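Local coordinates for Lmo0812 protein (Listeria monocytogenes serovar 1/2a, PDB 4YF1) that probably hydrolyses guanosine 3',5'-bis(diphosphate), the bacterial alarmone, at its 3'-diphosphate, as an all-helical HD-domain protein of the pyrophosphohydrolase kind, at residues R44-R49 against P171-E176; H101-V106 against Q155-N160; A119-N124 against D175-L180. All coordinates share one frame; numbering follows the deposited sequence. Where two conformers were deposited one is given.

Contact 1. Residues R44-R49 against P171-E176; sequences RRAGFR and PPFFDE
Ala46 and Phe48 meet Pro171 and Phe173 where the turn between helix 35-45 and helix 50-64 of this all-helical HD-domain fold touches the start of helix 172-184. The turn is a Schellman motif: Gly47, with phi at 96°, closes helix 35-45, and its N bonds back to Arg44 O. The residues on either side of Gly47, Ala46 and Phe48, both direct their side chains at 171-176, and everything that passes between the segments is apolar.

Phe173 carries most of the conformational interest. Its CG sits between the backbone N and the carbonyl carbon, chi1 76°, a placement that points the ring out at the turn. The methyl of Ala46 then arrives at the ring's edge, in its plane, with Ala46 CB 3.7 Å from Phe173 CE2 and equally near CD2. Phe48 takes another course, with CG anti to its own carbonyl carbon, and presents the CE2-CZ side of its ring. Near the plane of that ring, Phe48 CZ comes 4.0 Å from Pro171 CG, while Phe48 CE2 lies 4.1 Å from Phe173 CE2. The two phenylalanine side chains cross at about a right angle and meet rim against rim, without stacking.

Behind this junction, Phe48 also packs on Leu111 and Ala115, and Phe173 on Val118 and Leu122, so helix 111-132 backs both rings. Arg49, the N-cap residue of helix 50-64, turns the other way and forms salt bridges with Glu112 and Glu79.

Within 171-176 the aromatic packing continues: Phe174 CD1 stands over one face of the Phe173 ring, offset toward its rim, and Pro171 CD lies 3.7 Å above the centre of the Phe174 ring.

Contact 2. Residues H101-V106 against Q155-N160; sequences HTIEQV and QGIKNN
Ile103 lies against Gly156 and Ile157 where helix 95-108 and helix 147-160 of the HD-domain helical bundle run nearly parallel, their local axes 8.8 Å apart and 13° from alignment. From its CB, Ile103 sends out two branches. CG2, anti to the backbone N, reaches the far end of the contact, 3.6 Å from Asn160 ND2 and 3.9 Å from Gly156 O. CG1, anti to the carbonyl carbon (chi1 -67°), runs past Gly156 and packs 4.0 Å from Ile157 CD1. At the tip, Ile103 CD1 rests against the bare backbone of Gly156, 4.0 Å from its CA.

Ile157 CD1 also touches Thr102 CG2 and Val106 CG1, so one methyl is shared by three residues of helix 95-108. Ile117 of helix 111-132 packs on Thr102 and Val106, and Tyr177 of helix 172-184 on Ile157, embedding the pair in the bundle.

The amide of Asn160 is held at both ends: OD1 accepts a bond from Arg107 NE, and ND2 donates to Gly156 O at 2.8 Å, nearly straight at 164°, in the carbonyl plane and on a lone pair.

Contact 3. Residues A119-N124 against D175-L180; sequences ADKLDN and DEYARL
Leu122 and Tyr177 are the closest backbone pair, CA to CA 5.2 Å, where helix 111-132 crosses helix 172-184 at 45° in the HD-domain bundle, their local axes 9.5 Å apart.

The van der Waals contacts centre on Leu122. With CG anti to the backbone N, chi1 177°, its CD1 is carried against helix 172-184 and reaches Leu180 CD1 at 3.6 Å, the two leucine side chains crossing at about a right angle. The same methyl lies 3.8 Å from Tyr177 N and 4.0 Å from Glu176 CB. Its partner methyl CD2 lies beside the Glu176 side chain.

The aromatic contact belongs to Tyr177, whose ring lies alongside Lys121. The two side chains run side by side in the same direction, and Tyr177 CE1 comes within 3.4 Å of Lys121 CB. The phenol extends past this methylene, and its OH is hydrogen-bonded to Asn154 of helix 147-160.

No polar bond links the two segments; Asp120 and the ammonium of Lys121 find their partners elsewhere. Asp120 bonds through OD1 to His35 and through OD2 to His87. With His35, His59 and Asp60 it forms a converging set resembling the H...HD...D motif of HD-domain enzymes, although no metal is bound to it here. The Lys121 chain, bent at chi2 and chi3, curls away from the tyrosine to make a salt bridge with its neighbour: Lys121 NZ lies 3.0 Å from Asp120 OD2, nearly in line with the C-O bond.

From the N terminus, the turn after helix 35-45 comes first; contact 1 brings it to the start of helix 172-184 and closes the longest loop, 121 residues between its segments. Contacts 2 and 3 begin within that loop. Contact 2 ties helix 95-108 to helix 147-160 and lies wholly inside it. Contact 3 starts on helix 111-132, between the segments of contact 2, and ends on helix 172-184 after both, so the two cross. Contacts 1 and 3 share Asp175 and Glu176 and touch where Phe173 packs on Ala119; contacts 2 and 3 meet where Ile157 lies on Tyr177. Contacts 1 and 2 stay apart, their centres about 17 Å from each other.

Contact 1. Residues R44-R49 against P171-E176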
loop_
_atom_site.group_PDB
_atom_site.type_symbol
_atom_site.label_atom_id
_atom_site.label_comp_id
_atom_site.label_asym_id
_atom_site.label_seq_id
_atom_site.Cartn_x
_atom_site.Cartn_y
_atom_site.Cartn_z
ATOM N N ARG A 44 0.848 7.405 -8.260
ATOM C CA ARG A 44 -0.595 7.676 -8.468
ATOM C C ARG A 44 -0.740 8.946 -9.262
ATOM O O ARG A 44 -1.477 9.001 -10.260
ATOM C CB ARG A 44 -1.338 7.753 -7.114
ATOM C CG ARG A 44 -2.794 8.208 -7.204
ATOM C CD ARG A 44 -3.541 8.160 -5.880
ATOM N NE ARG A 44 -2.751 8.678 -4.748
ATOM C CZ ARG A 44 -2.121 7.936 -3.846
ATOM N NH1 ARG A 44 -1.434 8.527 -2.854
ATOM N NH2 ARG A 44 -2.113 6.607 -3.937
ATOM N N ARG A 45 0.009 9.975 -8.867
ATOM C CA ARG A 45 -0.061 11.240 -9.562
ATOM C C ARG A 45 0.428 11.162 -10.992
ATOM O O ARG A 45 0.078 12.021 -11.807
ATOM C CB ARG A 45 0.720 12.323 -8.782
ATOM C CG ARG A 45 -0.017 12.770 -7.529
ATOM C CD ARG A 45 0.882 13.665 -6.710
ATOM N NE ARG A 45 1.225 14.906 -7.400
ATOM C CZ ARG A 45 0.446 15.995 -7.456
ATOM N NH1 ARG A 45 -0.786 16.008 -6.932
ATOM N NH2 ARG A 45 0.890 17.085 -8.087
ATOM N N ALA A 46 1.242 10.157 -11.306
ATOM C CA ALA A 46 1.771 10.009 -12.658
ATOM C C ALA A 46 0.771 9.214 -13.520
ATOM O O ALA A 46 1.047 8.968 -14.651
ATOM C CB ALA A 46 3.108 9.296 -12.660
ATOM N N GLY A 47 -0.325 8.767 -12.943
ATOM C CA GLY A 47 -1.372 8.035 -13.741
ATOM C C GLY A 47 -1.260 6.514 -13.699
ATOM O O GLY A 47 -2.045 5.820 -14.356
ATOM N N PHE A 48 -0.320 5.959 -12.924
ATOM C CA PHE A 48 -0.158 4.495 -12.922
ATOM C C PHE A 48 -1.304 3.769 -12.235
ATOM O O PHE A 48 -1.908 4.286 -11.289
ATOM C CB PHE A 48 1.203 4.075 -12.340
ATOM C CG PHE A 48 2.343 4.429 -13.234
ATOM C CD1 PHE A 48 2.633 3.636 -14.336
ATOM C CD2 PHE A 48 3.135 5.564 -12.991
ATOM C CE1 PHE A 48 3.655 3.980 -15.207
ATOM C CE2 PHE A 48 4.155 5.907 -13.858
ATOM C CZ PHE A 48 4.415 5.123 -14.963
ATOM N N ARG A 49 -1.609 2.568 -12.733
ATOM C CA ARG A 49 -2.704 1.781 -12.196
ATOM C C ARG A 49 -2.420 1.332 -10.783
ATOM O O ARG A 49 -1.260 1.355 -10.316
ATOM C CB ARG A 49 -3.004 0.567 -13.092
ATOM C CG ARG A 49 -1.913 -0.475 -13.162
ATOM C CD ARG A 49 -2.098 -1.424 -14.336
ATOM N NE ARG A 49 -0.936 -2.289 -14.521
ATOM C CZ ARG A 49 -0.870 -3.599 -14.285
ATOM N NH1 ARG A 49 -1.945 -4.332 -13.938
ATOM N NH2 ARG A 49 0.284 -4.215 -14.494
ATOM N N PRO A 171 7.285 9.706 -17.682
ATOM C CA PRO A 171 6.545 10.477 -16.660
ATOM C C PRO A 171 7.209 11.807 -16.247
ATOM O O PRO A 171 8.442 11.873 -16.162
ATOM C CB PRO A 171 6.475 9.520 -15.467
ATOM C CG PRO A 171 6.741 8.168 -16.027
ATOM C CD PRO A 171 7.594 8.336 -17.236
ATOM N N PRO A 172 6.404 12.848 -15.974
ATOM C CA PRO A 172 6.990 14.121 -15.533
ATOM C C PRO A 172 7.929 13.966 -14.331
ATOM O O PRO A 172 8.918 14.671 -14.262
ATOM C CB PRO A 172 5.767 14.952 -15.146
ATOM C CG PRO A 172 4.675 14.457 -16.061
ATOM C CD PRO A 172 4.954 12.988 -16.277
ATOM N N PHE A 173 7.644 13.040 -13.411
ATOM C CA PHE A 173 8.519 12.872 -12.250
ATOM C C PHE A 173 9.932 12.411 -12.602
ATOM O O PHE A 173 10.841 12.615 -11.788
ATOM C CB PHE A 173 7.897 12.036 -11.108
ATOM C CG PHE A 173 7.863 10.540 -11.340
ATOM C CD1 PHE A 173 8.946 9.730 -10.992
ATOM C CD2 PHE A 173 6.696 9.921 -11.830
ATOM C CE1 PHE A 173 8.907 8.348 -11.133
ATOM C CE2 PHE A 173 6.655 8.546 -11.977
ATOM C CZ PHE A 173 7.746 7.745 -11.651
ATOM N N PHE A 174 10.139 11.843 -13.801
ATOM C CA PHE A 174 11.510 11.423 -14.229
ATOM C C PHE A 174 12.416 12.668 -14.300
ATOM O O PHE A 174 13.577 12.612 -13.894
ATOM C CB PHE A 174 11.483 10.708 -15.587
ATOM C CG PHE A 174 11.156 9.237 -15.524
ATOM C CD1 PHE A 174 10.299 8.716 -14.580
ATOM C CD2 PHE A 174 11.663 8.374 -16.502
ATOM C CE1 PHE A 174 10.002 7.373 -14.565
ATOM C CE2 PHE A 174 11.387 7.018 -16.471
ATOM C CZ PHE A 174 10.558 6.521 -15.510
ATOM N N ASP A 175 11.850 13.779 -14.789
ATOM C CA ASP A 175 12.546 15.068 -14.894
ATOM C C ASP A 175 12.911 15.620 -13.503
ATOM O O ASP A 175 13.979 16.211 -13.334
ATOM C CB ASP A 175 11.688 16.097 -15.665
ATOM C CG ASP A 175 11.404 15.677 -17.116
ATOM O OD1 ASP A 175 12.267 15.003 -17.718
ATOM O OD2 ASP A 175 10.323 16.026 -17.656
ATOM N N GLU A 176 12.039 15.408 -12.515
ATOM C CA GLU A 176 12.295 15.858 -11.132
ATOM C C GLU A 176 13.495 15.088 -10.581
ATOM O O GLU A 176 14.354 15.655 -9.911
ATOM C CB GLU A 176 11.148 15.620 -10.152
ATOM C CG GLU A 176 9.886 16.374 -10.425
ATOM C CD GLU A 176 8.766 15.956 -9.492
ATOM O OE1 GLU A 176 8.987 15.976 -8.248
ATOM O OE2 GLU A 176 7.669 15.638 -10.021
#

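Contact 2. Residues H101-V106 against Q155-N160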
loop_
_atom_site.group_PDB
_atom_site.type_symbol
_atom_site.label_atom_id
_atom_site.label_comp_id
_atom_site.label_asym_id
_atom_site.label_seq_id
_atom_site.Cartn_x
_atom_site.Cartn_y
_atom_site.Cartn_z
ATOM N N HIS A 101 22.783 -4.139 -10.826
ATOM C CA HIS A 101 21.628 -4.892 -11.302
ATOM C C HIS A 101 20.407 -3.980 -11.418
ATOM O O HIS A 101 19.586 -4.146 -12.329
ATOM C CB HIS A 101 21.334 -6.119 -10.453
ATOM C CG HIS A 101 22.403 -7.164 -10.512
ATOM N ND1 HIS A 101 22.620 -8.060 -9.488
ATOM C CD2 HIS A 101 23.377 -7.389 -11.417
ATOM C CE1 HIS A 101 23.646 -8.830 -9.789
ATOM N NE2 HIS A 101 24.135 -8.431 -10.947
ATOM N N THR A 102 20.287 -3.016 -10.518
ATOM C CA THR A 102 19.172 -2.047 -10.595
ATOM C C THR A 102 19.295 -1.126 -11.824
ATOM O O THR A 102 18.273 -0.842 -12.516
ATOM C CB THR A 102 19.004 -1.309 -9.287
ATOM O OG1 THR A 102 18.628 -2.260 -8.298
ATOM C CG2 THR A 102 17.942 -0.221 -9.361
ATOM N N ILE A 103 20.511 -0.697 -12.144
ATOM C CA ILE A 103 20.752 0.114 -13.348
ATOM C C ILE A 103 20.350 -0.659 -14.618
ATOM O O ILE A 103 19.623 -0.096 -15.479
ATOM C CB ILE A 103 22.215 0.598 -13.416
ATOM C CG1 ILE A 103 22.439 1.586 -12.273
ATOM C CG2 ILE A 103 22.539 1.237 -14.770
ATOM C CD1 ILE A 103 23.917 1.886 -11.997
ATOM N N GLU A 104 20.718 -1.950 -14.698
ATOM C CA GLU A 104 20.342 -2.761 -15.851
ATOM C C GLU A 104 18.803 -2.866 -15.941
ATOM O O GLU A 104 18.229 -2.804 -17.040
ATOM C CB GLU A 104 20.974 -4.189 -15.807
ATOM C CG GLU A 104 20.501 -5.128 -16.956
ATOM C CD GLU A 104 20.993 -6.586 -16.860
ATOM O OE1 GLU A 104 21.649 -6.968 -15.857
ATOM O OE2 GLU A 104 20.750 -7.352 -17.813
ATOM N N GLN A 105 18.157 -3.046 -14.789
ATOM C CA GLN A 105 16.700 -3.169 -14.752
ATOM C C GLN A 105 15.981 -1.851 -15.155
ATOM O O GLN A 105 14.957 -1.895 -15.903
ATOM C CB GLN A 105 16.264 -3.686 -13.391
ATOM C CG GLN A 105 14.782 -3.799 -13.170
ATOM C CD GLN A 105 14.172 -4.923 -13.942
ATOM O OE1 GLN A 105 14.849 -5.724 -14.590
ATOM N NE2 GLN A 105 12.870 -5.011 -13.838
ATOM N N VAL A 106 16.512 -0.703 -14.723
ATOM C CA VAL A 106 15.922 0.572 -15.103
ATOM C C VAL A 106 16.169 0.827 -16.580
ATOM O O VAL A 106 15.342 1.483 -17.238
ATOM C CB VAL A 106 16.338 1.756 -14.210
ATOM C CG1 VAL A 106 17.605 2.411 -14.730
ATOM C CG2 VAL A 106 15.226 2.813 -14.121
ATOM N N GLN A 155 23.582 8.680 -11.095
ATOM C CA GLN A 155 23.808 9.052 -12.499
ATOM C C GLN A 155 23.447 7.870 -13.396
ATOM O O GLN A 155 22.843 8.067 -14.493
ATOM C CB GLN A 155 25.242 9.541 -12.732
ATOM C CG GLN A 155 25.388 10.931 -12.206
ATOM C CD GLN A 155 26.756 11.525 -12.477
ATOM O OE1 GLN A 155 27.714 10.833 -12.849
ATOM N NE2 GLN A 155 26.830 12.801 -12.343
ATOM N N GLY A 156 23.744 6.646 -12.934
ATOM C CA GLY A 156 23.371 5.444 -13.694
ATOM C C GLY A 156 21.844 5.327 -13.922
ATOM O O GLY A 156 21.395 4.997 -15.046
ATOM N N ILE A 157 21.059 5.562 -12.870
ATOM C CA ILE A 157 19.589 5.522 -12.984
ATOM C C ILE A 157 19.164 6.638 -13.939
ATOM O O ILE A 157 18.464 6.397 -14.934
ATOM C CB ILE A 157 18.874 5.703 -11.618
ATOM C CG1 ILE A 157 19.245 4.580 -10.610
ATOM C CG2 ILE A 157 17.353 5.745 -11.820
ATOM C CD1 ILE A 157 19.000 3.177 -11.102
ATOM N N LYS A 158 19.632 7.860 -13.655
ATOM C CA LYS A 158 19.283 9.003 -14.485
ATOM C C LYS A 158 19.601 8.793 -15.968
ATOM O O LYS A 158 18.752 9.075 -16.840
ATOM C CB LYS A 158 19.890 10.303 -13.950
ATOM C CG LYS A 158 19.854 11.453 -14.938
ATOM C CD LYS A 158 20.640 12.622 -14.391
ATOM C CE LYS A 158 21.193 13.480 -15.509
ATOM N NZ LYS A 158 22.246 12.752 -16.293
ATOM N N ASN A 159 20.779 8.253 -16.272
ATOM C CA ASN A 159 21.180 8.060 -17.673
ATOM C C ASN A 159 20.605 6.840 -18.371
ATOM O O ASN A 159 20.803 6.691 -19.561
ATOM C CB ASN A 159 22.707 8.057 -17.777
ATOM C CG ASN A 159 23.283 9.415 -17.454
ATOM O OD1 ASN A 159 22.611 10.421 -17.664
ATOM N ND2 ASN A 159 24.486 9.459 -16.907
ATOM N N ASN A 160 19.910 5.983 -17.639
ATOM C CA ASN A 160 19.340 4.771 -18.241
ATOM C C ASN A 160 17.815 4.692 -18.170
ATOM O O ASN A 160 17.200 3.971 -18.979
ATOM C CB ASN A 160 19.987 3.540 -17.600
ATOM C CG ASN A 160 21.394 3.299 -18.118
ATOM O OD1 ASN A 160 21.574 2.756 -19.199
ATOM N ND2 ASN A 160 22.399 3.724 -17.355
#

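Contact 3. Residues A119-N124 against D175-L180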
loop_
_atom_site.group_PDB
_atom_site.type_symbol
_atom_site.label_atom_id
_atom_site.label_comp_id
_atom_site.label_asym_id
_atom_site.label_seq_id
_atom_site.Cartn_x
_atom_site.Cartn_y
_atom_site.Cartn_z
ATOM N N ALA A 119 10.681 6.274 -8.945
ATOM C CA ALA A 119 9.896 6.836 -7.852
ATOM C C ALA A 119 10.557 6.583 -6.496
ATOM O O ALA A 119 10.604 7.462 -5.635
ATOM C CB ALA A 119 8.485 6.290 -7.862
ATOM N N ASP A 120 11.057 5.371 -6.320
ATOM C CA ASP A 120 11.762 5.002 -5.098
ATOM C C ASP A 120 13.002 5.907 -4.919
ATOM O O ASP A 120 13.230 6.443 -3.837
ATOM C CB ASP A 120 12.204 3.546 -5.190
ATOM C CG ASP A 120 13.085 3.115 -3.996
ATOM O OD1 ASP A 120 12.627 3.229 -2.846
ATOM O OD2 ASP A 120 14.201 2.630 -4.226
ATOM N N LYS A 121 13.774 6.086 -5.982
ATOM C CA LYS A 121 15.001 6.953 -5.901
ATOM C C LYS A 121 14.693 8.408 -5.718
ATOM O O LYS A 121 15.444 9.132 -5.089
ATOM C CB LYS A 121 15.877 6.805 -7.138
ATOM C CG LYS A 121 16.871 5.698 -7.006
ATOM C CD LYS A 121 16.213 4.372 -6.859
ATOM C CE LYS A 121 17.002 3.521 -5.902
ATOM N NZ LYS A 121 16.509 2.118 -6.047
ATOM N N LEU A 122 13.613 8.847 -6.341
ATOM C CA LEU A 122 13.186 10.237 -6.215
ATOM C C LEU A 122 12.848 10.603 -4.784
ATOM O O LEU A 122 13.327 11.621 -4.286
ATOM C CB LEU A 122 11.983 10.528 -7.154
ATOM C CG LEU A 122 11.357 11.926 -7.087
ATOM C CD1 LEU A 122 12.342 13.062 -7.255
ATOM C CD2 LEU A 122 10.216 12.080 -8.106
ATOM N N ASP A 123 12.044 9.793 -4.101
ATOM C CA ASP A 123 11.723 10.121 -2.724
ATOM C C ASP A 123 13.007 10.108 -1.858
ATOM O O ASP A 123 13.145 10.952 -0.976
ATOM C CB ASP A 123 10.696 9.185 -2.121
ATOM C CG ASP A 123 10.291 9.609 -0.718
ATOM O OD1 ASP A 123 9.708 10.715 -0.542
ATOM O OD2 ASP A 123 10.539 8.834 0.213
ATOM N N ASN A 124 13.897 9.138 -2.100
ATOM C CA ASN A 124 15.191 9.059 -1.360
ATOM C C ASN A 124 16.022 10.331 -1.548
ATOM O O ASN A 124 16.468 10.915 -0.569
ATOM C CB ASN A 124 16.026 7.848 -1.818
ATOM C CG ASN A 124 15.456 6.509 -1.366
ATOM O OD1 ASN A 124 14.544 6.438 -0.532
ATOM N ND2 ASN A 124 16.017 5.420 -1.914
ATOM N N ASP A 175 11.850 13.779 -14.789
ATOM C CA ASP A 175 12.546 15.068 -14.894
ATOM C C ASP A 175 12.911 15.620 -13.503
ATOM O O ASP A 175 13.979 16.211 -13.334
ATOM C CB ASP A 175 11.688 16.097 -15.665
ATOM C CG ASP A 175 11.404 15.677 -17.116
ATOM O OD1 ASP A 175 12.267 15.003 -17.718
ATOM O OD2 ASP A 175 10.323 16.026 -17.656
ATOM N N GLU A 176 12.039 15.408 -12.515
ATOM C CA GLU A 176 12.295 15.858 -11.132
ATOM C C GLU A 176 13.495 15.088 -10.581
ATOM O O GLU A 176 14.354 15.655 -9.911
ATOM C CB GLU A 176 11.148 15.620 -10.152
ATOM C CG GLU A 176 9.886 16.374 -10.425
ATOM C CD GLU A 176 8.766 15.956 -9.492
ATOM O OE1 GLU A 176 8.987 15.976 -8.248
ATOM O OE2 GLU A 176 7.669 15.638 -10.021
ATOM N N TYR A 177 13.522 13.791 -10.834
ATOM C CA TYR A 177 14.679 12.995 -10.391
ATOM C C TYR A 177 15.960 13.462 -11.082
ATOM O O TYR A 177 17.001 13.601 -10.404
ATOM C CB TYR A 177 14.469 11.519 -10.618
ATOM C CG TYR A 177 15.651 10.669 -10.245
ATOM C CD1 TYR A 177 15.984 10.472 -8.922
ATOM C CD2 TYR A 177 16.430 10.061 -11.212
ATOM C CE1 TYR A 177 17.057 9.675 -8.572
ATOM C CE2 TYR A 177 17.517 9.255 -10.871
ATOM C CZ TYR A 177 17.814 9.076 -9.547
ATOM O OH TYR A 177 18.862 8.287 -9.187
ATOM N N ALA A 178 15.911 13.681 -12.394
ATOM C CA ALA A 178 17.095 14.173 -13.129
ATOM C C ALA A 178 17.647 15.482 -12.524
ATOM O O ALA A 178 18.869 15.595 -12.331
ATOM C CB ALA A 178 16.802 14.354 -14.596
ATOM N N ARG A 179 16.758 16.449 -12.229
ATOM C CA ARG A 179 17.162 17.721 -11.631
ATOM C C ARG A 179 17.821 17.518 -10.266
ATOM O O ARG A 179 18.819 18.164 -9.964
ATOM C CB ARG A 179 15.994 18.718 -11.522
ATOM C CG ARG A 179 15.480 19.248 -12.854
ATOM C CD ARG A 179 14.517 20.432 -12.675
ATOM N NE ARG A 179 13.418 20.169 -11.735
ATOM C CZ ARG A 179 12.235 19.630 -12.045
ATOM N NH1 ARG A 179 11.944 19.249 -13.286
ATOM N NH2 ARG A 179 11.333 19.447 -11.090
ATOM N N LEU A 180 17.253 16.632 -9.441
ATOM C CA LEU A 180 17.856 16.328 -8.149
ATOM C C LEU A 180 19.256 15.726 -8.273
ATOM O O LEU A 180 20.161 16.084 -7.486
ATOM C CB LEU A 180 16.993 15.399 -7.297
ATOM C CG LEU A 180 15.971 16.050 -6.405
ATOM C CD1 LEU A 180 15.012 15.028 -5.859
ATOM C CD2 LEU A 180 16.672 16.773 -5.267
#